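Local atomic coordinates of glycinin (Glycine max, PDB entry 1OD5), a protein that probably serves as a hexameric storage globulin of soybean seeds, a reserve of nutrients that includes sulfur-containing amino acids. Residues 64-69 with 144-149; 150-155 with 361-366; 400-405 with 425-430. All blocks are in the same frame, centred on the assembly; numbering follows the deposited sequence.

Contact 1: residues 64-69 with 144-149; sequences YPQMII and SLLDTS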
loop_
_atom_site.group_PDB
_atom_site.type_symbol
_atom_site.label_atom_id
_atom_site.label_comp_id
_atom_site.label_asym_id
_atom_site.label_seq_id
_atom_site.Cartn_x
_atom_site.Cartn_y
_atom_site.Cartn_z
ATOM N N TYR A 64 4.290 21.890 10.161
ATOM C CA TYR A 64 5.184 20.734 10.161
ATOM C C TYR A 64 4.893 19.913 11.399
ATOM O O TYR A 64 4.283 20.432 12.336
ATOM C CB TYR A 64 6.670 21.185 10.178
ATOM C CG TYR A 64 6.972 22.370 11.098
ATOM C CD1 TYR A 64 7.054 23.663 10.553
ATOM C CD2 TYR A 64 7.093 22.181 12.473
ATOM C CE1 TYR A 64 7.239 24.763 11.376
ATOM C CE2 TYR A 64 7.274 23.275 13.303
ATOM C CZ TYR A 64 7.333 24.546 12.741
ATOM O OH TYR A 64 7.414 25.613 13.590
ATOM N N PRO A 65 5.299 18.653 11.507
ATOM C CA PRO A 65 5.108 17.846 12.705
ATOM C C PRO A 65 6.143 18.087 13.752
ATOM O O PRO A 65 7.275 18.411 13.398
ATOM C CB PRO A 65 5.157 16.420 12.235
ATOM C CG PRO A 65 6.147 16.518 11.103
ATOM C CD PRO A 65 5.836 17.852 10.420
ATOM N N GLN A 66 5.766 17.965 15.019
ATOM C CA GLN A 66 6.755 18.105 16.058
ATOM C C GLN A 66 6.633 16.925 16.993
ATOM O O GLN A 66 5.547 16.429 17.259
ATOM C CB GLN A 66 6.607 19.446 16.832
ATOM C CG GLN A 66 5.272 19.953 17.210
ATOM C CD GLN A 66 5.224 21.394 17.701
ATOM O OE1 GLN A 66 4.359 22.153 17.266
ATOM N NE2 GLN A 66 6.051 21.795 18.663
ATOM N N MET A 67 7.782 16.389 17.380
ATOM C CA MET A 67 7.861 15.264 18.291
ATOM C C MET A 67 8.351 15.868 19.580
ATOM O O MET A 67 9.387 16.514 19.630
ATOM C CB MET A 67 8.844 14.224 17.810
ATOM C CG MET A 67 8.941 13.057 18.764
ATOM S SD MET A 67 9.848 11.738 17.985
ATOM C CE MET A 67 8.475 11.194 17.054
ATOM N N ILE A 68 7.657 15.572 20.667
ATOM C CA ILE A 68 7.933 16.136 21.953
ATOM C C ILE A 68 8.254 15.168 23.065
ATOM O O ILE A 68 7.420 14.303 23.281
ATOM C CB ILE A 68 6.703 16.976 22.356
ATOM C CG1 ILE A 68 6.262 17.882 21.223
ATOM C CG2 ILE A 68 7.040 17.761 23.632
ATOM C CD1 ILE A 68 5.126 18.835 21.588
ATOM N N ILE A 69 9.370 15.173 23.789
ATOM C CA ILE A 69 9.478 14.239 24.882
ATOM C C ILE A 69 9.243 15.041 26.160
ATOM O O ILE A 69 9.772 16.132 26.312
ATOM C CB ILE A 69 10.858 13.535 24.894
ATOM C CG1 ILE A 69 10.831 12.557 26.084
ATOM C CG2 ILE A 69 12.019 14.525 24.990
ATOM C CD1 ILE A 69 12.000 11.592 26.215
ATOM N N SER A 144 10.786 19.904 22.369
ATOM C CA SER A 144 10.135 19.635 21.117
ATOM C C SER A 144 11.016 19.763 19.907
ATOM O O SER A 144 11.654 20.789 19.771
ATOM C CB SER A 144 9.010 20.582 21.057
ATOM O OG SER A 144 8.285 20.512 19.852
ATOM N N LEU A 145 11.062 18.776 19.011
ATOM C CA LEU A 145 11.843 18.787 17.799
ATOM C C LEU A 145 10.892 19.310 16.761
ATOM O O LEU A 145 9.927 18.629 16.456
ATOM C CB LEU A 145 12.250 17.380 17.495
ATOM C CG LEU A 145 13.201 16.893 16.385
ATOM C CD1 LEU A 145 12.579 17.051 15.008
ATOM C CD2 LEU A 145 14.515 17.629 16.541
ATOM N N LEU A 146 11.088 20.499 16.200
ATOM C CA LEU A 146 10.212 21.050 15.191
ATOM C C LEU A 146 10.844 20.609 13.892
ATOM O O LEU A 146 11.956 21.006 13.582
ATOM C CB LEU A 146 10.186 22.571 15.289
ATOM C CG LEU A 146 10.165 23.309 16.635
ATOM C CD1 LEU A 146 9.796 24.748 16.370
ATOM C CD2 LEU A 146 9.123 22.767 17.561
ATOM N N ASP A 147 10.206 19.770 13.093
ATOM C CA ASP A 147 10.821 19.292 11.860
ATOM C C ASP A 147 10.416 20.139 10.678
ATOM O O ASP A 147 9.606 19.763 9.843
ATOM C CB ASP A 147 10.406 17.842 11.736
ATOM C CG ASP A 147 11.035 17.065 10.611
ATOM O OD1 ASP A 147 12.162 17.350 10.190
ATOM O OD2 ASP A 147 10.345 16.160 10.162
ATOM N N THR A 148 11.045 21.314 10.594
ATOM C CA THR A 148 10.749 22.275 9.550
ATOM C C THR A 148 11.116 21.799 8.173
ATOM O O THR A 148 10.509 22.255 7.212
ATOM C CB THR A 148 11.458 23.582 9.906
ATOM O OG1 THR A 148 12.812 23.255 10.089
ATOM C CG2 THR A 148 10.961 24.208 11.199
ATOM N N SER A 149 12.051 20.870 8.019
ATOM C CA SER A 149 12.364 20.401 6.688
ATOM C C SER A 149 11.394 19.300 6.188
ATOM O O SER A 149 11.527 18.785 5.072
ATOM C CB SER A 149 13.795 19.866 6.662
ATOM O OG SER A 149 13.995 18.683 7.442
#
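S144 meets I68 as a non-hydrogen-bonded antiparallel pair, with the CA atoms of S144 and I68 4.2 Å apart. Because S144 OG stands opposite the backbone N (chi1 177°), it is brought within 3.6 Å of I68 CG1, on the face that Q66 and L146 also occupy. L145 turns to the other face beside M67 and pairs with it twice: L145 N gives a nearly straight bond to M67 O (2.9 Å, 175°), and L145 O takes M67 N at 3.2 Å in the carbonyl plane. L146 then sets its CB 3.6 Å from CE2 of Y64, the two side chains meeting at a slant. D147, past the strand end, adds one more backbone bond, its N reaching P65 O at 3.2 Å, and sits at the centre of an inverse gamma turn. After that turn T148 lays CG2 over one face of the Y64 ring, 3.9 Å from the centroid, a CH-pi contact offset toward the rim. These inner strands belong to the first cupin domain, and the I68 side chain lies about 4 Å from a bound carbonate. Main-chain bonds thus satisfy buried amides, while apolar and CH-pi contacts pack the Y64 ring, whose OH also bonds weakly to R160 N.

Contact 2: residues 150-155 with 361-366; sequences NFNNQL and LRQFGL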
loop_
_atom_site.group_PDB
_atom_site.type_symbol
_atom_site.label_atom_id
_atom_site.label_comp_id
_atom_site.label_asym_id
_atom_site.label_seq_id
_atom_site.Cartn_x
_atom_site.Cartn_y
_atom_site.Cartn_z
ATOM N N ASN A 150 10.353 18.954 6.968
ATOM C CA ASN A 150 9.406 17.902 6.606
ATOM C C ASN A 150 8.664 18.036 5.293
ATOM O O ASN A 150 8.222 19.147 5.033
ATOM C CB ASN A 150 8.392 17.772 7.717
ATOM C CG ASN A 150 7.639 16.461 7.594
ATOM O OD1 ASN A 150 6.538 16.352 7.071
ATOM N ND2 ASN A 150 8.300 15.408 8.045
ATOM N N PHE A 151 8.478 16.987 4.467
ATOM C CA PHE A 151 7.733 17.108 3.211
ATOM C C PHE A 151 6.331 17.700 3.329
ATOM O O PHE A 151 5.793 18.231 2.357
ATOM C CB PHE A 151 7.598 15.735 2.512
ATOM C CG PHE A 151 6.842 14.649 3.313
ATOM C CD1 PHE A 151 5.433 14.536 3.237
ATOM C CD2 PHE A 151 7.557 13.791 4.170
ATOM C CE1 PHE A 151 4.771 13.575 4.025
ATOM C CE2 PHE A 151 6.880 12.836 4.946
ATOM C CZ PHE A 151 5.491 12.729 4.878
ATOM N N ASN A 152 5.718 17.602 4.527
ATOM C CA ASN A 152 4.381 18.119 4.814
ATOM C C ASN A 152 4.321 19.640 4.914
ATOM O O ASN A 152 3.249 20.239 4.904
ATOM C CB ASN A 152 3.859 17.565 6.121
ATOM C CG ASN A 152 3.300 16.140 6.037
ATOM O OD1 ASN A 152 2.270 15.897 5.418
ATOM N ND2 ASN A 152 3.906 15.149 6.678
ATOM N N ASN A 153 5.482 20.262 5.116
ATOM C CA ASN A 153 5.606 21.716 5.218
ATOM C C ASN A 153 5.840 22.223 3.815
ATOM O O ASN A 153 6.861 21.930 3.203
ATOM C CB ASN A 153 6.795 22.060 6.121
ATOM C CG ASN A 153 7.073 23.545 6.242
ATOM O OD1 ASN A 153 6.243 24.390 5.937
ATOM N ND2 ASN A 153 8.282 23.867 6.670
ATOM N N GLN A 154 4.840 22.896 3.268
ATOM C CA GLN A 154 4.893 23.459 1.935
ATOM C C GLN A 154 5.208 24.975 1.923
ATOM O O GLN A 154 5.192 25.613 0.862
ATOM C CB GLN A 154 3.561 23.148 1.245
ATOM C CG GLN A 154 3.468 21.671 0.929
ATOM C CD GLN A 154 2.301 21.240 0.049
ATOM O OE1 GLN A 154 1.981 20.051 -0.043
ATOM N NE2 GLN A 154 1.618 22.126 -0.648
ATOM N N LEU A 155 5.537 25.575 3.087
ATOM C CA LEU A 155 5.882 27.006 3.200
ATOM C C LEU A 155 7.399 27.118 3.055
ATOM O O LEU A 155 7.886 27.262 1.924
ATOM C CB LEU A 155 5.390 27.506 4.546
ATOM C CG LEU A 155 3.886 27.512 4.730
ATOM C CD1 LEU A 155 3.544 27.902 6.143
ATOM C CD2 LEU A 155 3.255 28.485 3.779
ATOM N N LEU A 361 3.258 8.085 12.888
ATOM C CA LEU A 361 4.602 8.419 12.519
ATOM C C LEU A 361 4.942 8.112 11.096
ATOM O O LEU A 361 5.775 8.819 10.526
ATOM C CB LEU A 361 5.615 7.713 13.405
ATOM C CG LEU A 361 5.656 8.173 14.872
ATOM C CD1 LEU A 361 6.790 7.458 15.592
ATOM C CD2 LEU A 361 5.917 9.680 14.962
ATOM N N ARG A 362 4.296 7.143 10.464
ATOM C CA ARG A 362 4.617 6.850 9.079
ATOM C C ARG A 362 4.306 8.047 8.207
ATOM O O ARG A 362 5.042 8.295 7.256
ATOM C CB ARG A 362 3.826 5.640 8.558
ATOM C CG ARG A 362 4.666 4.803 7.562
ATOM C CD ARG A 362 4.066 3.432 7.185
ATOM N NE ARG A 362 3.463 2.770 8.352
ATOM C CZ ARG A 362 4.075 1.886 9.172
ATOM N NH1 ARG A 362 3.372 1.371 10.213
ATOM N NH2 ARG A 362 5.339 1.502 8.971
ATOM N N GLN A 363 3.251 8.816 8.523
ATOM C CA GLN A 363 2.926 10.001 7.723
ATOM C C GLN A 363 3.754 11.239 8.111
ATOM O O GLN A 363 3.803 12.204 7.347
ATOM C CB GLN A 363 1.455 10.397 7.861
ATOM C CG GLN A 363 0.753 10.644 6.507
ATOM C CD GLN A 363 1.498 11.512 5.468
ATOM O OE1 GLN A 363 1.420 12.754 5.403
ATOM N NE2 GLN A 363 2.253 10.834 4.601
ATOM N N PHE A 364 4.435 11.241 9.269
ATOM C CA PHE A 364 5.204 12.410 9.688
ATOM C C PHE A 364 6.703 12.343 9.538
ATOM O O PHE A 364 7.382 13.335 9.782
ATOM C CB PHE A 364 4.840 12.704 11.133
ATOM C CG PHE A 364 3.338 12.855 11.329
ATOM C CD1 PHE A 364 2.525 13.400 10.317
ATOM C CD2 PHE A 364 2.781 12.396 12.511
ATOM C CE1 PHE A 364 1.142 13.471 10.495
ATOM C CE2 PHE A 364 1.400 12.480 12.672
ATOM C CZ PHE A 364 0.583 13.008 11.673
ATOM N N GLY A 365 7.267 11.194 9.187
ATOM C CA GLY A 365 8.711 11.103 9.003
ATOM C C GLY A 365 9.594 11.167 10.259
ATOM O O GLY A 365 10.784 11.476 10.165
ATOM N N LEU A 366 9.077 10.872 11.448
ATOM C CA LEU A 366 9.877 10.903 12.655
ATOM C C LEU A 366 9.869 9.605 13.439
ATOM O O LEU A 366 8.980 8.787 13.342
ATOM C CB LEU A 366 9.390 11.979 13.606
ATOM C CG LEU A 366 9.764 13.465 13.488
ATOM C CD1 LEU A 366 11.204 13.605 12.974
ATOM C CD2 LEU A 366 8.779 14.154 12.596
HETATM O O HOH W 1 11.227 13.916 8.235
#
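N152 reaches across to Q363 with its amide: ND2 bonds to the Q363 carbonyl O at 3.0 Å, and that oxygen lies practically in the N152 amide plane. Swung to the side opposite its own carbonyl carbon (chi1 -79°), the same amide also gives a bond from ND2 to OD1 of N150, 2.9 Å away. N150 OD1 is gripped a second time by the backbone N of N152, so two bonds fix the rotation of the N150 amide. Its other end, ND2, then faces the F364 carbonyl O at 2.9 Å. This bond is weak, being strongly bent at the hydrogen, and the same ND2 has a further partner in the carboxylate of D147. A water that donates to G365 O at 3.1 Å and accepts weakly from N150 ND2 links the segments once more.

F151 holds its ring between its backbone N and carbonyl carbon (chi1 61°). One ring face is thereby laid under N150 OD1, and CZ is brought 3.0 Å from Q363 O. The Q363 side chain, bent at chi2, slants past this ring with its amide plane turned 64° from it. G365 has positive phi, and a CB there would probably sit tight against N150 ND2.

Q425 of a neighbouring subunit bonds to N152 O and to the backbone N of Q154, so the loop also faces an interface. The local motif is an Asx turn of N150 within a type I beta turn from N150 to N153. In this two-cupin chain it joins the loop after strand 140-146 to the last carbonyls of the weakly bonded helical turn that leads into strand 367-373 of the second cupin.

Contact 3: residues 400-405 with 425-430; sequences VRVVNC and QNFVVA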
loop_
_atom_site.group_PDB
_atom_site.type_symbol
_atom_site.label_atom_id
_atom_site.label_comp_id
_atom_site.label_asym_id
_atom_site.label_seq_id
_atom_site.Cartn_x
_atom_site.Cartn_y
_atom_site.Cartn_z
ATOM N N VAL A 400 30.934 11.699 24.309
ATOM C CA VAL A 400 30.432 11.375 22.994
ATOM C C VAL A 400 31.474 11.664 21.932
ATOM O O VAL A 400 32.145 12.697 21.996
ATOM C CB VAL A 400 29.178 12.201 22.773
ATOM C CG1 VAL A 400 28.600 11.842 21.438
ATOM C CG2 VAL A 400 28.144 11.939 23.861
ATOM N N ARG A 401 31.558 10.785 20.929
ATOM C CA ARG A 401 32.469 10.869 19.798
ATOM C C ARG A 401 31.746 10.655 18.492
ATOM O O ARG A 401 31.053 9.655 18.389
ATOM C CB ARG A 401 33.546 9.816 19.892
ATOM C CG ARG A 401 34.715 10.360 20.644
ATOM C CD ARG A 401 35.575 9.329 21.319
ATOM N NE ARG A 401 34.878 8.856 22.488
ATOM C CZ ARG A 401 35.519 8.442 23.580
ATOM N NH1 ARG A 401 34.783 8.004 24.618
ATOM N NH2 ARG A 401 36.851 8.480 23.656
ATOM N N VAL A 402 31.909 11.516 17.480
ATOM C CA VAL A 402 31.267 11.454 16.169
ATOM C C VAL A 402 32.373 11.539 15.130
ATOM O O VAL A 402 33.177 12.462 15.214
ATOM C CB VAL A 402 30.347 12.641 15.977
ATOM C CG1 VAL A 402 29.561 12.426 14.723
ATOM C CG2 VAL A 402 29.449 12.833 17.179
ATOM N N VAL A 403 32.440 10.655 14.124
ATOM C CA VAL A 403 33.464 10.611 13.082
ATOM C C VAL A 403 32.828 10.798 11.700
ATOM O O VAL A 403 31.765 10.225 11.423
ATOM C CB VAL A 403 34.168 9.253 13.216
ATOM C CG1 VAL A 403 35.206 9.034 12.163
ATOM C CG2 VAL A 403 34.847 9.199 14.554
ATOM N N ASN A 404 33.420 11.609 10.794
ATOM C CA ASN A 404 32.853 11.823 9.468
ATOM C C ASN A 404 33.462 10.923 8.414
ATOM O O ASN A 404 34.251 10.040 8.735
ATOM C CB ASN A 404 33.018 13.302 9.077
ATOM C CG ASN A 404 34.441 13.791 8.853
ATOM O OD1 ASN A 404 35.423 13.092 9.118
ATOM N ND2 ASN A 404 34.588 15.001 8.325
ATOM N N CYS A 405 33.207 11.112 7.127
ATOM C CA CYS A 405 33.760 10.210 6.148
ATOM C C CYS A 405 35.235 10.265 5.877
ATOM O O CYS A 405 35.754 9.441 5.125
ATOM C CB CYS A 405 33.014 10.382 4.838
ATOM S SG CYS A 405 32.894 12.083 4.252
ATOM N N GLN A 425 23.391 11.823 9.256
ATOM C CA GLN A 425 23.223 10.501 8.688
ATOM C C GLN A 425 24.566 9.921 8.248
ATOM O O GLN A 425 25.344 10.613 7.597
ATOM C CB GLN A 425 22.292 10.587 7.493
ATOM C CG GLN A 425 22.184 9.271 6.691
ATOM C CD GLN A 425 21.462 9.422 5.372
ATOM O OE1 GLN A 425 21.115 10.549 5.035
ATOM N NE2 GLN A 425 21.201 8.403 4.553
ATOM N N ASN A 426 24.794 8.637 8.587
ATOM C CA ASN A 426 25.970 7.800 8.317
ATOM C C ASN A 426 27.255 8.077 9.095
ATOM O O ASN A 426 28.221 7.303 9.025
ATOM C CB ASN A 426 26.284 7.813 6.820
ATOM C CG ASN A 426 25.470 6.868 5.936
ATOM O OD1 ASN A 426 25.913 6.498 4.836
ATOM N ND2 ASN A 426 24.265 6.472 6.344
ATOM N N PHE A 427 27.283 9.161 9.874
ATOM C CA PHE A 427 28.454 9.483 10.676
ATOM C C PHE A 427 28.439 8.503 11.827
ATOM O O PHE A 427 27.389 8.246 12.393
ATOM C CB PHE A 427 28.392 10.905 11.257
ATOM C CG PHE A 427 28.728 12.073 10.317
ATOM C CD1 PHE A 427 29.402 13.195 10.836
ATOM C CD2 PHE A 427 28.334 12.076 8.972
ATOM C CE1 PHE A 427 29.668 14.303 10.028
ATOM C CE2 PHE A 427 28.599 13.184 8.163
ATOM C CZ PHE A 427 29.265 14.296 8.696
ATOM N N VAL A 428 29.596 7.956 12.167
ATOM C CA VAL A 428 29.765 6.985 13.229
ATOM C C VAL A 428 29.871 7.610 14.609
ATOM O O VAL A 428 30.818 8.340 14.862
ATOM C CB VAL A 428 31.006 6.174 12.842
ATOM C CG1 VAL A 428 31.278 5.038 13.781
ATOM C CG2 VAL A 428 30.760 5.534 11.520
ATOM N N VAL A 429 28.923 7.352 15.522
ATOM C CA VAL A 429 28.883 7.856 16.890
ATOM C C VAL A 429 29.213 6.781 17.891
ATOM O O VAL A 429 29.000 5.606 17.632
ATOM C CB VAL A 429 27.556 8.257 17.489
ATOM C CG1 VAL A 429 27.728 9.626 18.096
ATOM C CG2 VAL A 429 26.434 8.059 16.495
ATOM N N ALA A 430 29.654 7.165 19.082
ATOM C CA ALA A 430 29.918 6.217 20.160
ATOM C C ALA A 430 29.737 7.028 21.430
ATOM O O ALA A 430 30.074 8.218 21.437
ATOM C CB ALA A 430 31.315 5.675 20.149
#
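F427, the residue with most surface buried here, brings its ring against N404 just beyond the paired strands. CE1 of F427 lies 3.6 Å from CB of N404, which stands over one ring face, 4.0 Å from its centroid, in a CH-pi contact. The approach depends on F427 CG lying opposite its own carbonyl carbon (chi1 -78°), which directs the ring past the N404 backbone. V402 comes to the same ring from the edge, its CG1 near the ring plane and 4.0 Å from F427 CB. Replacing F427 by an alanine would take away the ring while keeping CB, so N404 CB would probably lose its aromatic partner and a gap open beside V402 CG1. The N404 amide looks elsewhere, its OD1 accepting from the backbone N of N408 and of Q406.

Strands 400-403 and 428-430 run antiparallel at 169°, their axes 4.7 Å apart at closest. They belong to the beta barrel of the second cupin domain, in which H382 of the adjacent strand 378-384 and E431, next along from A430, bind a magnesium ion. The V429 side chain lies about 4 Å from that metal, and its CG1 packs 3.8 Å from V402 CG2.

A430, second in buried surface, faces the same way as R401 and is tied to it by both backbone bonds: R401 N to A430 O at 3.0 Å, and A430 N to R401 O. V403 and V428 are likewise a hydrogen-bonded pair on this face, with V403 N to V428 O at 2.9 Å. Beyond them lies another copy of the protein. F211 of that neighbouring subunit packs on A430 and forms a cation-pi contact with R401.

Contacts 1 and 3 are buried antiparallel strand pairs, one in each cupin domain, with centres about 23 Å apart and no touch. In both, backbone bonds do the pairing and a CH-pi contact to an aromatic ring lies just past the strand end. Contact 2 is only partly buried and relies instead on asparagine amides, helix-end carbonyls and a water, as suits a loop of the first cupin docked on a helical turn of the second. It adjoins contact 1, their centres about 9 Å apart, with M67 CE packed on L361 CD2 at 3.6 Å. Segments 150-155 and 425-430 both reach other subunits, where N152 and Q425 of different copies bond, whereas contact 1 stays within its own chain.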